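Putative secreted protein (Pseudomonas aeruginosa, PDB 3NPD) is of unknown function but, as a putatively secreted member of a Pseudomonas-specific family, may be a quorum-sensing-regulated virulence factor. Local coordinates at residues A[64-69]-A[103-108]; A[46-51]-A[89-94]; A[19-24]-A[35-40]. All blocks are in the same frame, centred on the assembly; numbering follows the deposited sequence. Where two conformers were deposited one is given.

Contact 1: A[64-69]-A[103-108]; sequences SVRSQL and ATERFD. With EDO (1,2-ethanediol), chain H.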
# COMPACT_ATOMS: atom_id res chain seq x y z
N SER A 64 13.34 -8.86 1.31
CA SER A 64 12.53 -9.64 2.26
C SER A 64 11.25 -8.90 2.61
O SER A 64 10.17 -9.51 2.64
CB SER A 64 13.32 -9.99 3.53
OG SER A 64 12.51 -10.61 4.50
N VAL A 65 11.34 -7.59 2.85
CA VAL A 65 10.14 -6.77 3.05
C VAL A 65 9.17 -6.92 1.84
O VAL A 65 7.98 -7.14 2.04
CB VAL A 65 10.47 -5.28 3.32
CG1 VAL A 65 9.21 -4.41 3.20
CG2 VAL A 65 11.19 -5.08 4.68
N ARG A 66 9.68 -6.78 0.61
CA ARG A 66 8.85 -6.84 -0.58
C ARG A 66 8.20 -8.20 -0.69
O ARG A 66 7.00 -8.31 -0.98
CB ARG A 66 9.65 -6.56 -1.83
CG ARG A 66 8.76 -6.61 -3.09
CD ARG A 66 9.45 -6.31 -4.41
NE ARG A 66 8.51 -6.51 -5.50
CZ ARG A 66 7.52 -5.66 -5.85
NH1 ARG A 66 7.32 -4.53 -5.19
NH2 ARG A 66 6.71 -5.98 -6.87
N SER A 67 8.99 -9.23 -0.43
CA SER A 67 8.51 -10.60 -0.57
C SER A 67 7.36 -10.88 0.42
O SER A 67 6.36 -11.48 0.06
CB SER A 67 9.67 -11.61 -0.40
OG SER A 67 9.19 -12.94 -0.52
N GLN A 68 7.51 -10.41 1.65
CA GLN A 68 6.46 -10.58 2.68
C GLN A 68 5.20 -9.79 2.34
O GLN A 68 4.09 -10.30 2.51
CB GLN A 68 6.94 -10.14 4.03
CG GLN A 68 8.03 -11.01 4.57
CD GLN A 68 8.55 -10.49 5.91
OE1 GLN A 68 7.79 -10.44 6.88
NE2 GLN A 68 9.83 -10.10 5.96
N LEU A 69 5.39 -8.55 1.92
CA LEU A 69 4.27 -7.72 1.41
C LEU A 69 3.56 -8.39 0.25
O LEU A 69 2.34 -8.46 0.25
CB LEU A 69 4.68 -6.32 1.02
CG LEU A 69 5.07 -5.39 2.17
CD1 LEU A 69 5.71 -4.14 1.61
CD2 LEU A 69 3.85 -5.01 3.08
N ALA A 103 10.40 2.80 2.68
CA ALA A 103 10.25 1.86 1.60
C ALA A 103 8.99 2.15 0.82
O ALA A 103 8.01 2.58 1.38
CB ALA A 103 10.21 0.41 2.09
N THR A 104 9.01 1.87 -0.47
CA THR A 104 7.83 2.01 -1.31
C THR A 104 7.76 0.76 -2.20
O THR A 104 8.67 0.52 -3.00
CB THR A 104 7.81 3.31 -2.14
OG1 THR A 104 8.14 4.42 -1.28
CG2 THR A 104 6.40 3.56 -2.71
N GLU A 105 6.69 0.00 -2.07
CA GLU A 105 6.60 -1.29 -2.77
C GLU A 105 5.26 -1.36 -3.52
O GLU A 105 4.18 -1.23 -2.91
CB GLU A 105 6.71 -2.46 -1.77
CG GLU A 105 8.10 -2.56 -1.12
CD GLU A 105 9.28 -2.71 -2.11
OE1 GLU A 105 9.08 -3.26 -3.21
OE2 GLU A 105 10.44 -2.35 -1.76
N ARG A 106 5.34 -1.53 -4.84
CA ARG A 106 4.18 -1.62 -5.71
C ARG A 106 4.02 -3.02 -6.27
O ARG A 106 5.00 -3.70 -6.67
CB ARG A 106 4.31 -0.68 -6.89
CG ARG A 106 4.45 0.75 -6.45
CD ARG A 106 4.56 1.76 -7.60
NE ARG A 106 4.59 3.10 -7.01
CZ ARG A 106 5.66 3.69 -6.46
NH1 ARG A 106 6.82 3.10 -6.41
NH2 ARG A 106 5.53 4.89 -5.87
N PHE A 107 2.75 -3.41 -6.40
CA PHE A 107 2.38 -4.72 -6.90
C PHE A 107 1.27 -4.61 -7.91
O PHE A 107 0.27 -3.95 -7.65
CB PHE A 107 1.91 -5.63 -5.76
CG PHE A 107 2.92 -5.80 -4.66
CD1 PHE A 107 2.99 -4.84 -3.59
CD2 PHE A 107 3.85 -6.83 -4.70
CE1 PHE A 107 3.97 -4.97 -2.60
CE2 PHE A 107 4.85 -6.94 -3.67
CZ PHE A 107 4.91 -6.02 -2.64
N ASP A 108 1.40 -5.33 -9.04
CA ASP A 108 0.32 -5.45 -10.04
C ASP A 108 0.03 -6.93 -10.26
O ASP A 108 0.62 -7.79 -9.57
CB ASP A 108 0.59 -4.65 -11.34
CG ASP A 108 1.76 -5.17 -12.18
OD1 ASP A 108 2.39 -6.19 -11.88
OD2 ASP A 108 2.07 -4.49 -13.19
C1 EDO H . 7.72 -8.70 -9.47
O1 EDO H . 7.22 -8.39 -8.15
C2 EDO H . 7.80 -7.44 -10.29
O2 EDO H . 6.48 -6.90 -10.46
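The guanidinium of Arg66 lies flat on the ring of Phe107 where helix 62-74 packs across strand 101-107, the outermost strand on this side of a mixed alpha/beta sheet. The two planes are only 8° apart. Phe107 CE2 sits over the centre of the guanidinium, 3.7 Å from Arg66 CZ, while Arg66 NH1 stands nearer the rim of the ring, making an offset stack with an off-centre cation-pi component. Three acceptors line the NH1/NH2 end of the guanidinium, near its plane. Arg66 NH1 donates to Glu105 OE1 at 2.9 Å and 161°, in the guanidinium plane and nearly along the C-O axis, completing a salt bridge. Arg66 NH1 and NH2 also close end-on around Arg106 O, each 2.9 Å from it; NH1 comes from above the carbonyl plane, NH2 tilted from it by less. The other side of Arg66 NH2 is taken by O1 of a 1,2-ethanediol, probably from the crystallisation liquor, which also bonds Ser111 OG. Together these partners fix the rotation of the group.

One helical turn past Arg66, Leu69 packs into the angle between the two strand side chains: Leu69 CB meets Phe107 CZ at 3.7 Å, and Leu69 CD1 meets Glu105 CB at 3.9 Å. Strand 101-107 is itself held by backbone bonds between Glu105 and Tyr91 and between Phe107 and Leu89. With CG anti to the backbone N (chi1 -180°) and the chain extended to NE, Arg66 spans from the helix to the strand backbone. Glu105 folds at chi2, bringing OE1 within 3.4 Å of Arg66 CG.

Contact 2: A[46-51]-A[89-94]; sequences NHLSVR and LTYSFT. With SO4 (sulfate ion), chain B.
The Phe93 ring carries Leu48 CD1 over one face, 4.2 Å from its centroid in a CH-pi contact, and Val50 CG2 at its edge, 3.5 Å from Phe93 CD2. The same Leu48 CD1 touches the edge of the Tyr91 ring, so one methyl joins two aromatics, two residues apart on the same face of strand 88-95. These groups line one face of the parallel pair of the mixed sheet, strands 43-50 and 88-95, which the intervening helices link as a beta-alpha-beta crossover. Leu48 lies beside Phe93 and Tyr91, all three pointing the same way, and helix 62-74 covers this face, its Leu69 touching both rings.

Asn46 is on this face too. Its CG is anti to the backbone N (chi1 -171°), which brings OD1 obliquely to Tyr91 CE1 at 3.4 Å. A water donates to Asn46 OD1 and bonds Tyr91 OH, while Asn46 ND2 is held by Asp34 OD1 and Gly36 O in the next strand; both ends of this buried amide are therefore satisfied.

Five backbone bonds zip the pair together, beginning with Asn46 N to Thr90 O at 2.9 Å and ending with Val50 N to Thr94 O, the most bent at 141°. The opposite face is polar: a water in the plane of the His47 ring joins His47 ND1 to Ser92 OG, and His47 NE2 reaches Thr38 OG1. Beyond the strand end, Arg51 occupies the N-cap position of helix 52-60, beside a sulfate probably from the crystallisation liquor. Ala52 N and Lys97 NZ also bind this ion, and Arg51 NH1 donates to its O4 at 2.8 Å.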
# COMPACT_ATOMS: atom_id res chain seq x y z
N ASN A 46 -1.53 2.37 0.52
CA ASN A 46 -1.66 2.25 1.95
C ASN A 46 -0.44 2.98 2.47
O ASN A 46 0.72 2.62 2.15
CB ASN A 46 -1.66 0.75 2.34
CG ASN A 46 -2.01 0.46 3.80
OD1 ASN A 46 -1.88 -0.69 4.22
ND2 ASN A 46 -2.42 1.47 4.58
N HIS A 47 -0.67 4.01 3.27
CA HIS A 47 0.39 4.77 3.89
C HIS A 47 0.59 4.22 5.29
O HIS A 47 -0.38 4.08 6.03
CB HIS A 47 -0.04 6.23 4.01
CG HIS A 47 -0.39 6.88 2.68
ND1 HIS A 47 0.51 7.59 1.91
CD2 HIS A 47 -1.56 6.92 2.02
CE1 HIS A 47 -0.10 8.03 0.82
NE2 HIS A 47 -1.36 7.64 0.86
N LEU A 48 1.85 3.95 5.66
CA LEU A 48 2.19 3.49 6.98
C LEU A 48 3.41 4.27 7.49
O LEU A 48 4.30 4.64 6.68
CB LEU A 48 2.45 2.01 7.00
CG LEU A 48 1.28 1.09 6.56
CD1 LEU A 48 1.50 0.64 5.10
CD2 LEU A 48 1.08 -0.08 7.54
N SER A 49 3.44 4.57 8.80
CA SER A 49 4.63 5.18 9.43
C SER A 49 5.33 4.07 10.21
O SER A 49 4.67 3.16 10.73
CB SER A 49 4.32 6.36 10.35
OG SER A 49 3.54 6.01 11.44
N VAL A 50 6.64 4.20 10.32
CA VAL A 50 7.51 3.18 10.93
C VAL A 50 8.46 3.91 11.85
O VAL A 50 9.12 4.86 11.43
CB VAL A 50 8.36 2.41 9.90
CG1 VAL A 50 9.07 1.22 10.59
CG2 VAL A 50 7.52 1.92 8.82
N ARG A 51 8.59 3.42 13.08
CA ARG A 51 9.60 3.96 13.99
C ARG A 51 11.02 3.64 13.51
O ARG A 51 11.24 2.71 12.73
CB ARG A 51 9.34 3.52 15.42
CG ARG A 51 8.03 4.21 15.90
CD ARG A 51 7.61 3.83 17.28
NE ARG A 51 6.36 4.54 17.65
CZ ARG A 51 6.28 5.72 18.29
NH1 ARG A 51 7.38 6.37 18.66
NH2 ARG A 51 5.07 6.25 18.58
N LEU A 89 -1.41 -2.08 -6.20
CA LEU A 89 -1.37 -1.93 -4.74
C LEU A 89 0.00 -1.36 -4.40
O LEU A 89 1.01 -1.96 -4.70
CB LEU A 89 -1.68 -3.26 -4.00
CG LEU A 89 -3.03 -3.32 -3.31
CD1 LEU A 89 -3.21 -2.23 -2.19
CD2 LEU A 89 -4.11 -3.28 -4.43
N THR A 90 0.02 -0.24 -3.69
CA THR A 90 1.25 0.43 -3.31
C THR A 90 1.32 0.56 -1.79
O THR A 90 0.36 1.04 -1.19
CB THR A 90 1.33 1.83 -3.92
OG1 THR A 90 1.33 1.67 -5.34
CG2 THR A 90 2.62 2.60 -3.45
N TYR A 91 2.44 0.17 -1.20
CA TYR A 91 2.73 0.38 0.22
C TYR A 91 3.75 1.47 0.30
O TYR A 91 4.86 1.32 -0.23
CB TYR A 91 3.26 -0.87 0.91
CG TYR A 91 2.17 -1.82 1.07
CD1 TYR A 91 1.33 -1.73 2.19
CD2 TYR A 91 1.85 -2.72 0.06
CE1 TYR A 91 0.22 -2.53 2.32
CE2 TYR A 91 0.75 -3.55 0.19
CZ TYR A 91 -0.06 -3.46 1.34
OH TYR A 91 -1.15 -4.27 1.51
N SER A 92 3.41 2.56 0.99
CA SER A 92 4.32 3.68 1.21
C SER A 92 4.60 3.79 2.69
O SER A 92 3.74 4.21 3.48
CB SER A 92 3.74 4.98 0.62
OG SER A 92 4.53 6.10 0.97
N PHE A 93 5.81 3.40 3.07
CA PHE A 93 6.28 3.51 4.47
C PHE A 93 7.16 4.71 4.60
O PHE A 93 8.10 4.92 3.79
CB PHE A 93 7.10 2.29 4.85
CG PHE A 93 6.34 1.00 4.90
CD1 PHE A 93 6.21 0.21 3.74
CD2 PHE A 93 5.80 0.52 6.10
CE1 PHE A 93 5.51 -1.00 3.79
CE2 PHE A 93 5.11 -0.69 6.14
CZ PHE A 93 4.96 -1.44 4.99
N THR A 94 6.90 5.52 5.62
CA THR A 94 7.72 6.69 5.96
C THR A 94 8.09 6.64 7.45
O THR A 94 7.45 5.94 8.22
CB THR A 94 6.97 7.98 5.59
OG1 THR A 94 5.77 8.07 6.36
CG2 THR A 94 6.64 8.00 4.06
S SO4 B . 11.15 6.67 16.85
O1 SO4 B . 10.82 6.82 15.42
O2 SO4 B . 11.76 5.40 17.25
O3 SO4 B . 12.09 7.73 17.21
O4 SO4 B . 9.91 6.78 17.64
O HOH W 1 -3.03 -3.18 3.02
O HOH W 2 3.20 7.74 2.67
O HOH W 3 3.49 7.09 5.26

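Contact 3: A[19-24]-A[35-40]; sequences ESSVGT and QGYTVE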
# COMPACT_ATOMS: atom_id res chain seq x y z
N GLU A 19 -13.45 3.02 2.59
CA GLU A 19 -13.89 1.99 3.54
C GLU A 19 -12.70 1.44 4.35
O GLU A 19 -12.81 1.25 5.56
CB GLU A 19 -14.68 0.86 2.87
CG GLU A 19 -13.93 0.05 1.87
CD GLU A 19 -14.79 -0.99 1.18
OE1 GLU A 19 -15.22 -1.96 1.85
OE2 GLU A 19 -15.01 -0.85 -0.05
N SER A 20 -11.56 1.23 3.68
CA SER A 20 -10.38 0.69 4.31
C SER A 20 -9.69 1.67 5.28
O SER A 20 -8.93 1.21 6.15
CB SER A 20 -9.39 0.22 3.23
OG SER A 20 -9.99 -0.79 2.43
N SER A 21 -9.94 2.97 5.12
CA SER A 21 -9.37 4.00 6.02
C SER A 21 -10.15 4.21 7.34
O SER A 21 -9.65 4.88 8.25
CB SER A 21 -9.20 5.31 5.26
OG SER A 21 -8.32 5.13 4.15
N VAL A 22 -11.37 3.67 7.42
CA VAL A 22 -12.19 3.80 8.62
C VAL A 22 -11.42 3.20 9.77
O VAL A 22 -10.90 2.08 9.65
CB VAL A 22 -13.60 3.20 8.48
CG1 VAL A 22 -14.37 3.36 9.85
CG2 VAL A 22 -14.34 3.88 7.27
N GLY A 23 -11.28 3.95 10.87
CA GLY A 23 -10.54 3.49 12.01
C GLY A 23 -9.05 3.75 12.01
O GLY A 23 -8.38 3.38 13.00
N THR A 24 -8.52 4.31 10.92
CA THR A 24 -7.11 4.72 10.85
C THR A 24 -7.00 6.20 11.24
O THR A 24 -7.97 6.97 11.03
CB THR A 24 -6.49 4.48 9.46
OG1 THR A 24 -7.09 5.35 8.51
CG2 THR A 24 -6.70 3.00 9.11
N GLN A 35 -1.84 4.25 8.43
CA GLN A 35 -2.37 5.62 8.26
C GLN A 35 -3.48 5.71 7.23
O GLN A 35 -3.94 6.80 6.93
CB GLN A 35 -1.26 6.60 7.91
CG GLN A 35 -0.11 6.57 8.87
CD GLN A 35 1.02 7.43 8.40
OE1 GLN A 35 1.48 7.30 7.28
NE2 GLN A 35 1.50 8.27 9.25
N GLY A 36 -3.94 4.55 6.73
CA GLY A 36 -5.07 4.51 5.80
C GLY A 36 -4.60 4.57 4.37
O GLY A 36 -3.44 4.27 4.06
N TYR A 37 -5.54 4.92 3.49
CA TYR A 37 -5.39 4.78 2.06
C TYR A 37 -5.76 6.00 1.28
O TYR A 37 -6.66 6.75 1.68
CB TYR A 37 -6.31 3.65 1.58
CG TYR A 37 -5.99 2.33 2.21
CD1 TYR A 37 -6.41 2.03 3.49
CD2 TYR A 37 -5.31 1.32 1.48
CE1 TYR A 37 -6.09 0.79 4.10
CE2 TYR A 37 -5.05 0.06 2.04
CZ TYR A 37 -5.42 -0.20 3.35
OH TYR A 37 -5.16 -1.43 3.93
N THR A 38 -5.05 6.22 0.18
CA THR A 38 -5.36 7.23 -0.84
C THR A 38 -5.24 6.57 -2.21
O THR A 38 -4.78 5.42 -2.32
CB THR A 38 -4.48 8.49 -0.77
OG1 THR A 38 -3.13 8.15 -1.11
CG2 THR A 38 -4.54 9.20 0.61
N VAL A 39 -5.65 7.29 -3.25
CA VAL A 39 -5.59 6.79 -4.61
C VAL A 39 -4.88 7.84 -5.48
O VAL A 39 -5.15 9.07 -5.37
CB VAL A 39 -7.01 6.51 -5.15
CG1 VAL A 39 -6.94 6.14 -6.65
CG2 VAL A 39 -7.67 5.36 -4.35
N GLU A 40 -3.95 7.36 -6.28
CA GLU A 40 -3.27 8.19 -7.31
C GLU A 40 -3.34 7.38 -8.59
O GLU A 40 -2.64 6.40 -8.75
CB GLU A 40 -1.84 8.52 -6.94
CG GLU A 40 -1.70 9.37 -5.71
CD GLU A 40 -2.17 10.81 -5.85
OE1 GLU A 40 -2.23 11.37 -7.00
OE2 GLU A 40 -2.47 11.40 -4.79
O HOH W 4 -7.92 -2.95 2.47
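Ser21 OG has two partners: it accepts from Tyr37 N at 2.9 Å, with an N-H...O angle of 149°, and is also bonded to Ala17 O one turn back in helix 4-21. With OG anti to the carbonyl carbon (chi1 -60°), the serine hydroxyl reaches across to the strand and still keeps its helical partner. The same oxygen lies in the plane of the Tyr37 ring, at its edge, 3.7 Å from Tyr37 CD1.

Ser20 comes over the face of that ring. Ser20 CB stands 3.8 Å from the Tyr37 centroid, offset toward the rim, in a CH-pi contact, so the two successive serines meet the tyrosine at face and edge. Ser20 OG bonds back to Val16 O and accepts from a water that is only weakly linked to Tyr37 OH.

A type II beta turn from Ser21 to Thr24, with Gly23 at positive phi, reverses the chain. Ser21 O takes two donors here, Thr24 N at 3.0 Å and Thr24 OG1 at 2.6 Å, which ties the threonine side chain to the turn. Thr24 OG1 then rests 3.5 Å from Gly36 CA, and Ser21 OG lies 3.7 Å from the same carbon: the bare glycine lets turn and strand approach closely.

Gln35 and Gly36 both make backbone bonds to His47, two residues facing one on the antiparallel neighbour. This is consistent with a beta bulge, placed where the C-terminal end of helix 4-21 packs on strand 32-40 of the alpha/beta sheet.

Contact 2 is the buried centre of the sheet, whereas contacts 1 and 3 are surface contacts on opposite sides of the chain's centre, each setting a helix against a strand. Contact 2 touches both through the sheet: strand 88-95 pairs with 101-107, and strand 43-50 with 32-40. The chemistry changes with place: backbone bonds, with apolar packing on one face and water bridges on the other, in contact 2, charge and a cation-pi stack in contact 1, serine and threonine hydroxyls in contact 3. Arg66, Tyr91 and Tyr37, one from each, lie close to bound 3-cyclohexyl-1-propylsulfonic acid, probably a crystallisation component but possibly marking a pocket.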